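Local atomic coordinates of heat-inducible transcription repressor hrcA homolog (Thermotoga maritima, PDB entry 1STZ), a protein that probably represses the class I heat shock operons, grpE-dnaK-dnaJ and groELS, by binding DNA, preventing their heat-shock induction. Residues D58-E63 with A75-T80; E32-V37 with S309-Y314; K21-I26 with G66-P71. One frame throughout, in Å; residues are numbered along the deposited sequence.

Contact 1. Residues D58-E63 with A75-T80; sequences DMKKLE and AGRIPT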
ATOM      1  N   ASP A  58     -33.184  20.283  24.500  1.00 22.78           N
ATOM      2  CA  ASP A  58     -32.986  18.944  23.960  1.00 23.06           C
ATOM      3  C   ASP A  58     -31.880  18.244  24.726  1.00 22.65           C
ATOM      4  O   ASP A  58     -31.965  17.050  24.983  1.00 22.37           O
ATOM      5  CB  ASP A  58     -32.611  19.004  22.479  1.00 23.22           C
ATOM      6  CG  ASP A  58     -33.706  19.583  21.625  1.00 24.20           C
ATOM      7  OD1 ASP A  58     -34.870  19.614  22.078  1.00 26.28           O
ATOM      8  OD2 ASP A  58     -33.490  20.046  20.484  1.00 26.22           O
ATOM      9  N   MET A  59     -30.849  19.005  25.090  1.00 22.56           N
ATOM     10  CA  MET A  59     -29.719  18.491  25.851  1.00 22.36           C
ATOM     11  C   MET A  59     -30.102  18.144  27.292  1.00 22.39           C
ATOM     12  O   MET A  59     -29.482  17.270  27.903  1.00 22.43           O
ATOM     13  CB  MET A  59     -28.560  19.491  25.824  1.00 22.31           C
ATOM     14  CG  MET A  59     -27.804  19.467  24.484  1.00 22.71           C
ATOM     15  SD  MET A  59     -26.658  20.813  24.225  1.00 20.86           S
ATOM     16  CE  MET A  59     -25.280  20.198  25.106  1.00 22.18           C
ATOM     17  N   LYS A  60     -31.125  18.812  27.820  1.00 22.23           N
ATOM     18  CA  LYS A  60     -31.668  18.487  29.140  1.00 22.35           C
ATOM     19  C   LYS A  60     -32.405  17.148  29.055  1.00 21.89           C
ATOM     20  O   LYS A  60     -32.243  16.280  29.916  1.00 21.28           O
ATOM     21  CB  LYS A  60     -32.616  19.591  29.631  1.00 22.95           C
ATOM     22  CG  LYS A  60     -32.164  20.315  30.912  1.00 24.99           C
ATOM     23  CD  LYS A  60     -31.074  21.360  30.635  1.00 27.43           C
ATOM     24  CE  LYS A  60     -29.663  20.759  30.671  1.00 28.68           C
ATOM     25  NZ  LYS A  60     -29.075  20.584  29.294  1.00 31.02           N
ATOM     26  N   LYS A  61     -33.208  16.986  28.004  1.00 21.30           N
ATOM     27  CA  LYS A  61     -33.898  15.727  27.753  1.00 21.23           C
ATOM     28  C   LYS A  61     -32.917  14.567  27.522  1.00 20.68           C
ATOM     29  O   LYS A  61     -33.139  13.457  27.988  1.00 20.46           O
ATOM     30  CB  LYS A  61     -34.845  15.871  26.562  1.00 21.20           C
ATOM     31  CG  LYS A  61     -35.693  14.634  26.283  1.00 22.35           C
ATOM     32  CD  LYS A  61     -36.795  14.938  25.266  1.00 24.79           C
ATOM     33  CE  LYS A  61     -37.894  13.882  25.271  1.00 26.07           C
ATOM     34  NZ  LYS A  61     -38.969  14.197  24.281  1.00 27.50           N
ATOM     35  N   LEU A  62     -31.825  14.830  26.815  1.00 20.82           N
ATOM     36  CA  LEU A  62     -30.837  13.791  26.509  1.00 20.54           C
ATOM     37  C   LEU A  62     -30.147  13.307  27.781  1.00 20.54           C
ATOM     38  O   LEU A  62     -29.881  12.108  27.950  1.00 20.05           O
ATOM     39  CB  LEU A  62     -29.803  14.327  25.525  1.00 20.51           C
ATOM     40  CG  LEU A  62     -30.287  14.495  24.081  1.00 21.56           C
ATOM     41  CD1 LEU A  62     -29.212  15.179  23.242  1.00 22.51           C
ATOM     42  CD2 LEU A  62     -30.679  13.157  23.469  1.00 21.44           C
ATOM     43  N   GLU A  63     -29.849  14.255  28.657  1.00 20.39           N
ATOM     44  CA  GLU A  63     -29.269  13.971  29.957  1.00 21.32           C
ATOM     45  C   GLU A  63     -30.262  13.263  30.898  1.00 20.81           C
ATOM     46  O   GLU A  63     -29.882  12.367  31.645  1.00 21.58           O
ATOM     47  CB  GLU A  63     -28.797  15.273  30.597  1.00 21.62           C
ATOM     48  CG  GLU A  63     -28.299  15.092  32.012  1.00 24.67           C
ATOM     49  CD  GLU A  63     -27.455  16.248  32.484  1.00 28.99           C
ATOM     50  OE1 GLU A  63     -26.759  16.071  33.502  1.00 31.98           O
ATOM     51  OE2 GLU A  63     -27.492  17.331  31.851  1.00 31.86           O
ATOM     52  N   ALA A  75     -20.663  24.128  30.518  1.00 24.65           N
ATOM     53  CA  ALA A  75     -21.876  24.215  29.700  1.00 24.37           C
ATOM     54  C   ALA A  75     -21.964  23.044  28.717  1.00 23.94           C
ATOM     55  O   ALA A  75     -23.049  22.703  28.247  1.00 24.37           O
ATOM     56  CB  ALA A  75     -21.928  25.562  28.951  1.00 24.44           C
ATOM     57  N   GLY A  76     -20.822  22.430  28.414  1.00 23.17           N
ATOM     58  CA  GLY A  76     -20.761  21.296  27.512  1.00 22.61           C
ATOM     59  C   GLY A  76     -21.119  19.960  28.143  1.00 22.32           C
ATOM     60  O   GLY A  76     -21.146  19.807  29.364  1.00 21.86           O
ATOM     61  N   ARG A  77     -21.387  18.983  27.282  1.00 21.97           N
ATOM     62  CA  ARG A  77     -21.800  17.661  27.704  1.00 22.06           C
ATOM     63  C   ARG A  77     -20.946  16.599  27.026  1.00 22.11           C
ATOM     64  O   ARG A  77     -20.297  16.852  26.015  1.00 22.32           O
ATOM     65  CB  ARG A  77     -23.283  17.457  27.391  1.00 22.19           C
ATOM     66  CG  ARG A  77     -24.222  18.461  28.105  1.00 22.88           C
ATOM     67  CD  ARG A  77     -24.150  18.363  29.626  1.00 24.29           C
ATOM     68  NE  ARG A  77     -25.137  19.160  30.355  1.00 24.03           N
ATOM     69  CZ  ARG A  77     -24.958  20.416  30.767  1.00 25.30           C
ATOM     70  NH1 ARG A  77     -23.837  21.077  30.490  1.00 25.39           N
ATOM     71  NH2 ARG A  77     -25.921  21.025  31.456  1.00 24.71           N
ATOM     72  N   ILE A  78     -20.954  15.402  27.592  1.00 22.00           N
ATOM     73  CA  ILE A  78     -20.130  14.297  27.097  1.00 22.06           C
ATOM     74  C   ILE A  78     -21.026  13.068  26.965  1.00 21.46           C
ATOM     75  O   ILE A  78     -21.837  12.810  27.851  1.00 21.34           O
ATOM     76  CB  ILE A  78     -18.984  14.025  28.109  1.00 21.80           C
ATOM     77  CG1 ILE A  78     -17.918  15.109  27.998  1.00 23.21           C
ATOM     78  CG2 ILE A  78     -18.340  12.659  27.880  1.00 23.06           C
ATOM     79  CD1 ILE A  78     -16.789  14.973  29.025  1.00 24.41           C
ATOM     80  N   PRO A  79     -20.900  12.307  25.891  1.00 20.99           N
ATOM     81  CA  PRO A  79     -21.708  11.088  25.762  1.00 21.30           C
ATOM     82  C   PRO A  79     -21.437  10.051  26.859  1.00 20.62           C
ATOM     83  O   PRO A  79     -20.318   9.895  27.279  1.00 20.07           O
ATOM     84  CB  PRO A  79     -21.303  10.523  24.390  1.00 21.03           C
ATOM     85  CG  PRO A  79     -20.055  11.222  24.009  1.00 21.14           C
ATOM     86  CD  PRO A  79     -20.047  12.528  24.708  1.00 21.34           C
ATOM     87  N   THR A  80     -22.495   9.404  27.331  1.00 20.64           N
ATOM     88  CA  THR A  80     -22.372   8.201  28.139  1.00 20.28           C
ATOM     89  C   THR A  80     -22.158   7.015  27.244  1.00 19.98           C
ATOM     90  O   THR A  80     -22.152   7.153  26.030  1.00 20.06           O
ATOM     91  CB  THR A  80     -23.654   7.995  28.961  1.00 20.29           C
ATOM     92  OG1 THR A  80     -24.744   7.758  28.076  1.00 20.38           O
ATOM     93  CG2 THR A  80     -24.033   9.263  29.743  1.00 19.67           C
TER
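R77 meets three side chains of the helix, each at a different point along its length. E63 OE2 lies at the edge of the guanidinium, near its plane, and accepts a weak hydrogen bond from R77 NE at 3.3 Å, with 154° at the hydrogen. The pair is also a salt bridge, although the carboxylate and guanidinium planes stand 85° apart. M59 supplies the apolar side: its CE rests 3.6 Å from R77 CG, against the root of the arginine chain. K60 is a less favourable neighbour, its NZ 3.8 Å from R77 NH2; the E63 carboxylate would offset part of this like-charge repulsion, and K60 NZ also binds R56 O.

The bend of R77 at chi2 (-62°) folds its end back along its own loop, where NH1 donates to G76 O over 3.2 Å. That oxygen lies in the guanidinium plane, but the donor stands above the carbonyl plane. A peptide oxygen at NH1 and, more weakly, a carboxylate at NE restrain the guanidinium. Further out, I68 packs on both E63 and R77, the R77 backbone bonds to V37, and D58 ties the helix to R18 and Q19. Helix 52-64 followed by the hairpin of strands 68-69 and 78-79 is characteristic of a winged helix-turn-helix domain, with this helix probably in the recognition position and R77 near the base of the presumed wing.

Contact 2. Residues E32-V37 with S309-Y314; sequences ENKKPV and SKVTKY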
ATOM      1  N   GLU A  32     -14.311  13.665  17.631  1.00 20.74           N
ATOM      2  CA  GLU A  32     -13.376  14.492  16.849  1.00 20.90           C
ATOM      3  C   GLU A  32     -12.414  15.339  17.705  1.00 20.97           C
ATOM      4  O   GLU A  32     -11.199  15.285  17.506  1.00 20.83           O
ATOM      5  CB  GLU A  32     -14.165  15.388  15.878  1.00 21.10           C
ATOM      6  CG  GLU A  32     -13.338  16.298  14.959  1.00 22.38           C
ATOM      7  CD  GLU A  32     -12.434  15.543  13.997  1.00 23.91           C
ATOM      8  OE1 GLU A  32     -12.660  14.333  13.769  1.00 25.71           O
ATOM      9  OE2 GLU A  32     -11.485  16.162  13.462  1.00 25.54           O
ATOM     10  N   ASN A  33     -12.948  16.119  18.645  1.00 21.34           N
ATOM     11  CA  ASN A  33     -12.138  17.100  19.402  1.00 21.85           C
ATOM     12  C   ASN A  33     -11.918  16.754  20.871  1.00 22.17           C
ATOM     13  O   ASN A  33     -11.008  17.293  21.501  1.00 22.20           O
ATOM     14  CB  ASN A  33     -12.760  18.499  19.315  1.00 21.94           C
ATOM     15  CG  ASN A  33     -12.595  19.126  17.948  1.00 21.77           C
ATOM     16  OD1 ASN A  33     -11.568  18.961  17.300  1.00 22.73           O
ATOM     17  ND2 ASN A  33     -13.614  19.848  17.503  1.00 21.80           N
ATOM     18  N   LYS A  34     -12.777  15.892  21.413  1.00 22.41           N
ATOM     19  CA  LYS A  34     -12.569  15.265  22.724  1.00 22.72           C
ATOM     20  C   LYS A  34     -12.715  16.255  23.858  1.00 22.45           C
ATOM     21  O   LYS A  34     -11.952  16.238  24.814  1.00 23.16           O
ATOM     22  CB  LYS A  34     -11.223  14.527  22.755  1.00 22.95           C
ATOM     23  CG  LYS A  34     -11.161  13.522  21.607  1.00 24.11           C
ATOM     24  CD  LYS A  34      -9.967  12.619  21.625  1.00 25.48           C
ATOM     25  CE  LYS A  34     -10.055  11.650  20.447  1.00 26.27           C
ATOM     26  NZ  LYS A  34     -10.084  12.370  19.141  1.00 27.38           N
ATOM     27  N   LYS A  35     -13.713  17.119  23.730  1.00 21.95           N
ATOM     28  CA  LYS A  35     -14.053  18.081  24.766  1.00 21.61           C
ATOM     29  C   LYS A  35     -15.572  18.136  24.930  1.00 21.09           C
ATOM     30  O   LYS A  35     -16.313  17.817  23.999  1.00 21.08           O
ATOM     31  CB  LYS A  35     -13.493  19.463  24.410  1.00 21.75           C
ATOM     32  CG  LYS A  35     -11.970  19.558  24.530  1.00 22.20           C
ATOM     33  CD  LYS A  35     -11.488  20.987  24.815  1.00 23.24           C
ATOM     34  CE  LYS A  35     -11.720  21.409  26.268  1.00 23.50           C
ATOM     35  NZ  LYS A  35     -10.844  22.563  26.661  1.00 23.18           N
ATOM     36  N   PRO A  36     -16.050  18.531  26.105  1.00 20.51           N
ATOM     37  CA  PRO A  36     -17.493  18.683  26.308  1.00 20.26           C
ATOM     38  C   PRO A  36     -18.113  19.584  25.231  1.00 19.86           C
ATOM     39  O   PRO A  36     -17.515  20.591  24.889  1.00 19.88           O
ATOM     40  CB  PRO A  36     -17.588  19.311  27.699  1.00 20.34           C
ATOM     41  CG  PRO A  36     -16.319  18.938  28.380  1.00 20.21           C
ATOM     42  CD  PRO A  36     -15.281  18.861  27.317  1.00 20.69           C
ATOM     43  N   VAL A  37     -19.271  19.197  24.699  1.00 19.59           N
ATOM     44  CA  VAL A  37     -19.912  19.890  23.589  1.00 19.49           C
ATOM     45  C   VAL A  37     -21.115  20.704  24.059  1.00 19.70           C
ATOM     46  O   VAL A  37     -22.095  20.150  24.567  1.00 19.48           O
ATOM     47  CB  VAL A  37     -20.377  18.900  22.503  1.00 19.52           C
ATOM     48  CG1 VAL A  37     -20.997  19.639  21.330  1.00 19.68           C
ATOM     49  CG2 VAL A  37     -19.213  18.007  22.034  1.00 18.92           C
ATOM     50  N   SER A 309      -9.741   2.971  22.590  1.00 17.49           N
ATOM     51  CA  SER A 309     -10.579   3.850  23.385  1.00 17.53           C
ATOM     52  C   SER A 309     -12.018   3.836  22.842  1.00 17.29           C
ATOM     53  O   SER A 309     -12.242   3.705  21.632  1.00 17.28           O
ATOM     54  CB  SER A 309     -10.058   5.273  23.347  1.00 17.50           C
ATOM     55  OG  SER A 309     -10.951   6.120  24.038  1.00 17.58           O
ATOM     56  N   LYS A 310     -12.987   3.977  23.736  1.00 17.11           N
ATOM     57  CA  LYS A 310     -14.390   4.127  23.322  1.00 16.98           C
ATOM     58  C   LYS A 310     -14.664   5.481  22.692  1.00 17.09           C
ATOM     59  O   LYS A 310     -15.721   5.672  22.101  1.00 17.01           O
ATOM     60  CB  LYS A 310     -15.364   3.862  24.485  1.00 16.60           C
ATOM     61  CG  LYS A 310     -15.310   4.812  25.643  1.00 15.81           C
ATOM     62  CD  LYS A 310     -16.312   4.364  26.707  1.00 16.23           C
ATOM     63  CE  LYS A 310     -16.167   5.143  28.023  1.00 16.00           C
ATOM     64  NZ  LYS A 310     -17.082   4.563  29.050  1.00 14.84           N
ATOM     65  N   VAL A 311     -13.723   6.415  22.851  1.00 17.49           N
ATOM     66  CA  VAL A 311     -13.716   7.674  22.121  1.00 18.26           C
ATOM     67  C   VAL A 311     -12.962   7.454  20.819  1.00 18.14           C
ATOM     68  O   VAL A 311     -11.762   7.708  20.719  1.00 18.38           O
ATOM     69  CB  VAL A 311     -13.083   8.841  22.941  1.00 18.88           C
ATOM     70  CG1 VAL A 311     -13.315  10.168  22.233  1.00 20.04           C
ATOM     71  CG2 VAL A 311     -13.648   8.879  24.376  1.00 19.72           C
ATOM     72  N   THR A 312     -13.668   6.931  19.825  1.00 17.91           N
ATOM     73  CA  THR A 312     -13.032   6.492  18.588  1.00 17.99           C
ATOM     74  C   THR A 312     -13.982   6.628  17.413  1.00 18.73           C
ATOM     75  O   THR A 312     -15.196   6.796  17.588  1.00 20.32           O
ATOM     76  CB  THR A 312     -12.551   5.021  18.755  1.00 17.76           C
ATOM     77  OG1 THR A 312     -11.819   4.586  17.602  1.00 18.29           O
ATOM     78  CG2 THR A 312     -13.729   4.038  18.845  1.00 15.84           C
ATOM     79  N   LYS A 313     -13.443   6.544  16.215  1.00 19.22           N
ATOM     80  CA  LYS A 313     -14.248   6.647  15.004  1.00 19.81           C
ATOM     81  C   LYS A 313     -14.904   5.310  14.678  1.00 20.15           C
ATOM     82  O   LYS A 313     -14.319   4.502  13.956  1.00 20.47           O
ATOM     83  CB  LYS A 313     -13.354   7.108  13.852  1.00 20.47           C
ATOM     84  CG  LYS A 313     -12.779   8.521  14.057  1.00 22.31           C
ATOM     85  CD  LYS A 313     -11.894   8.934  12.895  1.00 26.13           C
ATOM     86  CE  LYS A 313     -11.767  10.460  12.773  1.00 28.60           C
ATOM     87  NZ  LYS A 313     -10.926  10.842  11.593  1.00 29.83           N
ATOM     88  N   TYR A 314     -16.111   5.082  15.215  1.00 19.87           N
ATOM     89  CA  TYR A 314     -16.778   3.791  15.139  1.00 19.89           C
ATOM     90  C   TYR A 314     -17.047   3.308  13.706  1.00 20.67           C
ATOM     91  O   TYR A 314     -16.889   2.129  13.424  1.00 20.66           O
ATOM     92  CB  TYR A 314     -18.085   3.788  15.957  1.00 19.59           C
ATOM     93  CG  TYR A 314     -17.837   3.739  17.464  1.00 18.72           C
ATOM     94  CD1 TYR A 314     -17.714   4.910  18.215  1.00 17.09           C
ATOM     95  CD2 TYR A 314     -17.713   2.520  18.123  1.00 17.46           C
ATOM     96  CE1 TYR A 314     -17.474   4.861  19.601  1.00 17.37           C
ATOM     97  CE2 TYR A 314     -17.479   2.455  19.486  1.00 18.15           C
ATOM     98  CZ  TYR A 314     -17.352   3.624  20.217  1.00 18.28           C
ATOM     99  OH  TYR A 314     -17.101   3.510  21.552  1.00 19.40           O
TER
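The junction between the N-terminal winged-helix domain and the C-terminal part of the chain brings E32 and K34, at the end of helix 17-33, against K313 and V311, in the turn between strand 299-309 and helix 314-334. One methyl of V311 does the apolar work: CG1 lies 4.0 Å from K34 CE and also 4.0 Å from K34 CG, so the lysine chain runs across it. With CG1 anti to the backbone N (chi1 -170°), V311 turns this branch to the lysine. K34 leaves the helix with positive phi, and its chain bends at the end to bring NZ to I31 O, leaving the methylenes to cover the valine.

Beside this pair, E32 OE1 approaches K313 CE at 4.1 Å. The K313 ammonium stands farther off, E32 OE1 to NZ being 4.5 Å, beyond a salt bridge. An ST turn, with V311 N donating to S309 OG at 3.0 Å, shapes the loop before V311, while Y30 and I31 of helix 17-33 add contacts to V311 and K313. Methylene packing and, at most, a weak long-range attraction between E32 and K313, among mostly exposed residues, imply a surface contact with little directional bonding.

Contact 3. Residues K21-I26 with G66-P71; sequences KVLYCI and GYIYQP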
ATOM      1  N   LYS A  21     -30.745  13.995  16.027  1.00 21.17           N
ATOM      2  CA  LYS A  21     -29.678  14.669  15.306  1.00 20.87           C
ATOM      3  C   LYS A  21     -28.770  15.418  16.268  1.00 20.39           C
ATOM      4  O   LYS A  21     -27.564  15.385  16.109  1.00 20.63           O
ATOM      5  CB  LYS A  21     -30.246  15.612  14.253  1.00 21.11           C
ATOM      6  CG  LYS A  21     -31.072  14.894  13.177  1.00 22.39           C
ATOM      7  CD  LYS A  21     -30.558  15.155  11.757  1.00 24.29           C
ATOM      8  CE  LYS A  21     -31.087  16.463  11.164  1.00 24.74           C
ATOM      9  NZ  LYS A  21     -31.067  16.468   9.663  1.00 25.17           N
ATOM     10  N   VAL A  22     -29.337  16.048  17.290  1.00 19.67           N
ATOM     11  CA  VAL A  22     -28.534  16.755  18.285  1.00 19.27           C
ATOM     12  C   VAL A  22     -27.600  15.783  19.033  1.00 18.93           C
ATOM     13  O   VAL A  22     -26.438  16.094  19.290  1.00 18.65           O
ATOM     14  CB  VAL A  22     -29.423  17.509  19.306  1.00 19.02           C
ATOM     15  CG1 VAL A  22     -28.577  18.093  20.426  1.00 19.06           C
ATOM     16  CG2 VAL A  22     -30.220  18.617  18.619  1.00 19.47           C
ATOM     17  N   LEU A  23     -28.106  14.604  19.368  1.00 18.53           N
ATOM     18  CA  LEU A  23     -27.309  13.616  20.078  1.00 18.92           C
ATOM     19  C   LEU A  23     -26.191  13.125  19.168  1.00 19.04           C
ATOM     20  O   LEU A  23     -25.055  12.958  19.589  1.00 18.15           O
ATOM     21  CB  LEU A  23     -28.185  12.440  20.501  1.00 18.92           C
ATOM     22  CG  LEU A  23     -27.786  11.615  21.728  1.00 20.52           C
ATOM     23  CD1 LEU A  23     -28.256  10.171  21.603  1.00 21.07           C
ATOM     24  CD2 LEU A  23     -26.332  11.680  22.104  1.00 19.78           C
ATOM     25  N   TYR A  24     -26.541  12.906  17.909  1.00 19.18           N
ATOM     26  CA  TYR A  24     -25.594  12.454  16.910  1.00 19.92           C
ATOM     27  C   TYR A  24     -24.447  13.459  16.748  1.00 19.89           C
ATOM     28  O   TYR A  24     -23.278  13.074  16.728  1.00 19.20           O
ATOM     29  CB  TYR A  24     -26.332  12.256  15.589  1.00 20.45           C
ATOM     30  CG  TYR A  24     -25.490  11.685  14.505  1.00 22.57           C
ATOM     31  CD1 TYR A  24     -25.014  12.483  13.484  1.00 25.06           C
ATOM     32  CD2 TYR A  24     -25.168  10.339  14.500  1.00 25.88           C
ATOM     33  CE1 TYR A  24     -24.251  11.957  12.476  1.00 27.10           C
ATOM     34  CE2 TYR A  24     -24.403   9.803  13.502  1.00 27.57           C
ATOM     35  CZ  TYR A  24     -23.946  10.618  12.497  1.00 27.57           C
ATOM     36  OH  TYR A  24     -23.174  10.079  11.521  1.00 30.90           O
ATOM     37  N   CYS A  25     -24.773  14.748  16.673  1.00 20.09           N
ATOM     38  CA  CYS A  25     -23.739  15.768  16.476  1.00 20.64           C
ATOM     39  C   CYS A  25     -22.806  15.875  17.679  1.00 20.08           C
ATOM     40  O   CYS A  25     -21.600  15.993  17.501  1.00 20.14           O
ATOM     41  CB  CYS A  25     -24.347  17.131  16.150  1.00 20.44           C
ATOM     42  SG  CYS A  25     -24.838  17.240  14.419  1.00 25.24           S
ATOM     43  N   ILE A  26     -23.371  15.830  18.884  1.00 19.40           N
ATOM     44  CA  ILE A  26     -22.595  15.891  20.116  1.00 19.73           C
ATOM     45  C   ILE A  26     -21.538  14.785  20.140  1.00 19.97           C
ATOM     46  O   ILE A  26     -20.365  15.054  20.365  1.00 20.00           O
ATOM     47  CB  ILE A  26     -23.532  15.778  21.358  1.00 19.63           C
ATOM     48  CG1 ILE A  26     -24.296  17.090  21.566  1.00 20.11           C
ATOM     49  CG2 ILE A  26     -22.754  15.421  22.629  1.00 19.61           C
ATOM     50  CD1 ILE A  26     -25.573  16.948  22.360  1.00 20.78           C
ATOM     51  N   GLY A  66     -30.282   9.733  29.938  1.00 19.89           N
ATOM     52  CA  GLY A  66     -29.015   9.071  30.226  1.00 19.84           C
ATOM     53  C   GLY A  66     -28.047   8.945  29.066  1.00 19.79           C
ATOM     54  O   GLY A  66     -27.124   8.142  29.140  1.00 20.63           O
ATOM     55  N   TYR A  67     -28.257   9.724  28.006  1.00 19.41           N
ATOM     56  CA  TYR A  67     -27.425   9.681  26.800  1.00 19.34           C
ATOM     57  C   TYR A  67     -26.139  10.488  26.930  1.00 19.41           C
ATOM     58  O   TYR A  67     -25.160  10.209  26.228  1.00 20.07           O
ATOM     59  CB  TYR A  67     -28.215  10.189  25.585  1.00 19.04           C
ATOM     60  CG  TYR A  67     -29.272   9.216  25.106  1.00 18.71           C
ATOM     61  CD1 TYR A  67     -30.628   9.482  25.260  1.00 17.92           C
ATOM     62  CD2 TYR A  67     -28.905   8.014  24.521  1.00 18.58           C
ATOM     63  CE1 TYR A  67     -31.584   8.575  24.823  1.00 18.85           C
ATOM     64  CE2 TYR A  67     -29.856   7.104  24.083  1.00 18.95           C
ATOM     65  CZ  TYR A  67     -31.178   7.388  24.233  1.00 19.87           C
ATOM     66  OH  TYR A  67     -32.094   6.468  23.799  1.00 22.22           O
ATOM     67  N   ILE A  68     -26.155  11.486  27.818  1.00 19.26           N
ATOM     68  CA  ILE A  68     -25.029  12.395  28.030  1.00 18.85           C
ATOM     69  C   ILE A  68     -24.934  12.825  29.492  1.00 18.90           C
ATOM     70  O   ILE A  68     -25.913  12.758  30.228  1.00 18.82           O
ATOM     71  CB  ILE A  68     -25.172  13.640  27.146  1.00 18.89           C
ATOM     72  CG1 ILE A  68     -26.448  14.425  27.488  1.00 19.31           C
ATOM     73  CG2 ILE A  68     -25.160  13.264  25.669  1.00 19.26           C
ATOM     74  CD1 ILE A  68     -26.566  15.768  26.743  1.00 20.58           C
ATOM     75  N   TYR A  69     -23.760  13.289  29.903  1.00 18.76           N
ATOM     76  CA  TYR A  69     -23.575  13.846  31.242  1.00 18.74           C
ATOM     77  C   TYR A  69     -22.787  15.153  31.237  1.00 18.85           C
ATOM     78  O   TYR A  69     -22.139  15.490  30.274  1.00 18.02           O
ATOM     79  CB  TYR A  69     -22.905  12.821  32.175  1.00 18.66           C
ATOM     80  CG  TYR A  69     -21.422  12.594  31.980  1.00 18.49           C
ATOM     81  CD1 TYR A  69     -20.488  13.250  32.763  1.00 20.13           C
ATOM     82  CD2 TYR A  69     -20.950  11.678  31.033  1.00 20.83           C
ATOM     83  CE1 TYR A  69     -19.120  13.022  32.595  1.00 20.83           C
ATOM     84  CE2 TYR A  69     -19.586  11.442  30.861  1.00 19.32           C
ATOM     85  CZ  TYR A  69     -18.690  12.113  31.641  1.00 20.23           C
ATOM     86  OH  TYR A  69     -17.361  11.883  31.467  1.00 24.25           O
ATOM     87  N   GLN A  70     -22.841  15.859  32.359  1.00 19.84           N
ATOM     88  CA  GLN A  70     -22.144  17.121  32.538  1.00 20.76           C
ATOM     89  C   GLN A  70     -20.936  16.901  33.456  1.00 21.41           C
ATOM     90  O   GLN A  70     -21.113  16.658  34.645  1.00 21.32           O
ATOM     91  CB  GLN A  70     -23.098  18.153  33.139  1.00 20.44           C
ATOM     92  CG  GLN A  70     -22.453  19.489  33.399  1.00 20.96           C
ATOM     93  CD  GLN A  70     -23.353  20.471  34.113  1.00 21.35           C
ATOM     94  OE1 GLN A  70     -23.266  21.665  33.866  1.00 22.16           O
ATOM     95  NE2 GLN A  70     -24.201  19.978  35.014  1.00 22.33           N
ATOM     96  N   PRO A  71     -19.717  16.974  32.915  1.00 22.83           N
ATOM     97  CA  PRO A  71     -18.489  16.763  33.711  1.00 23.71           C
ATOM     98  C   PRO A  71     -18.434  17.470  35.077  1.00 24.81           C
ATOM     99  O   PRO A  71     -18.535  16.789  36.111  1.00 26.12           O
ATOM    100  CB  PRO A  71     -17.379  17.260  32.779  1.00 23.76           C
ATOM    101  CG  PRO A  71     -17.904  17.039  31.434  1.00 23.13           C
ATOM    102  CD  PRO A  71     -19.404  17.217  31.494  1.00 22.25           C
TER
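The hydroxyl of T80 is shared by G66 O and, weakly, Y67 O, tying the turn before strand 68-69 to T80; from this turn Y67 and I68 reach L23. G66 itself ends helix 52-64 in a Schellman motif, with the positive phi that suits glycine.

L23 divides its two methyls between these neighbours. CD1 comes obliquely to the Y67 ring, 3.7 Å from CD2 of the tyrosine. It also makes an off-centre CH-pi contact, 4.1 Å from CD1 to the Y67 ring centroid and 30° off the ring normal, while the leucine and tyrosine side chains are nearly perpendicular to each other. The other methyl, L23 CD2, lies 4.1 Å from I68 CG2, the two side chains running antiparallel alongside each other. The same I68 methyl meets I26 CG2 at 4.4 Å, one helical turn further on. I68 holds CG1 in the crowded position between its backbone N and carbonyl carbon (chi1 61°), which leaves CG2 as the branch that meets L23 and I26. Replacing L23 by an alanine would remove both methyls and would probably open a gap next to the Y67 ring and I68, costing the CH-pi contact.

The interface is wholly apolar. K82 makes a cation-pi contact with Y67, L62 of helix 52-64 packs on both L23 and I68, and F86 of helix 81-94 covers L23 as well, so that strand 68-69 is fitted against helix 17-33 within a core shared by three helices.

Contacts 1 and 3 are parts of one winged-helix core, their centres about 4 Å apart. Strands 68-69 and 78-79 pair between them, I78 O lying 2.9 Å from Y69 N, and I78 CD1 packs 3.4 Å from P71 CG. Contact 2 has its centre about 15 Å from that of contact 1 and about 12 Å from that of contact 3. It shares helix 17-33 with contact 3, while V37 N reaches R77 O at 2.9 Å, a probable hydrogen bond linking 32-37 to the wing. P36 also packs on P71. Contacts 1 and 3 thus build the presumed DNA-binding domain internally, whereas contact 2 joins it to the C-terminal part.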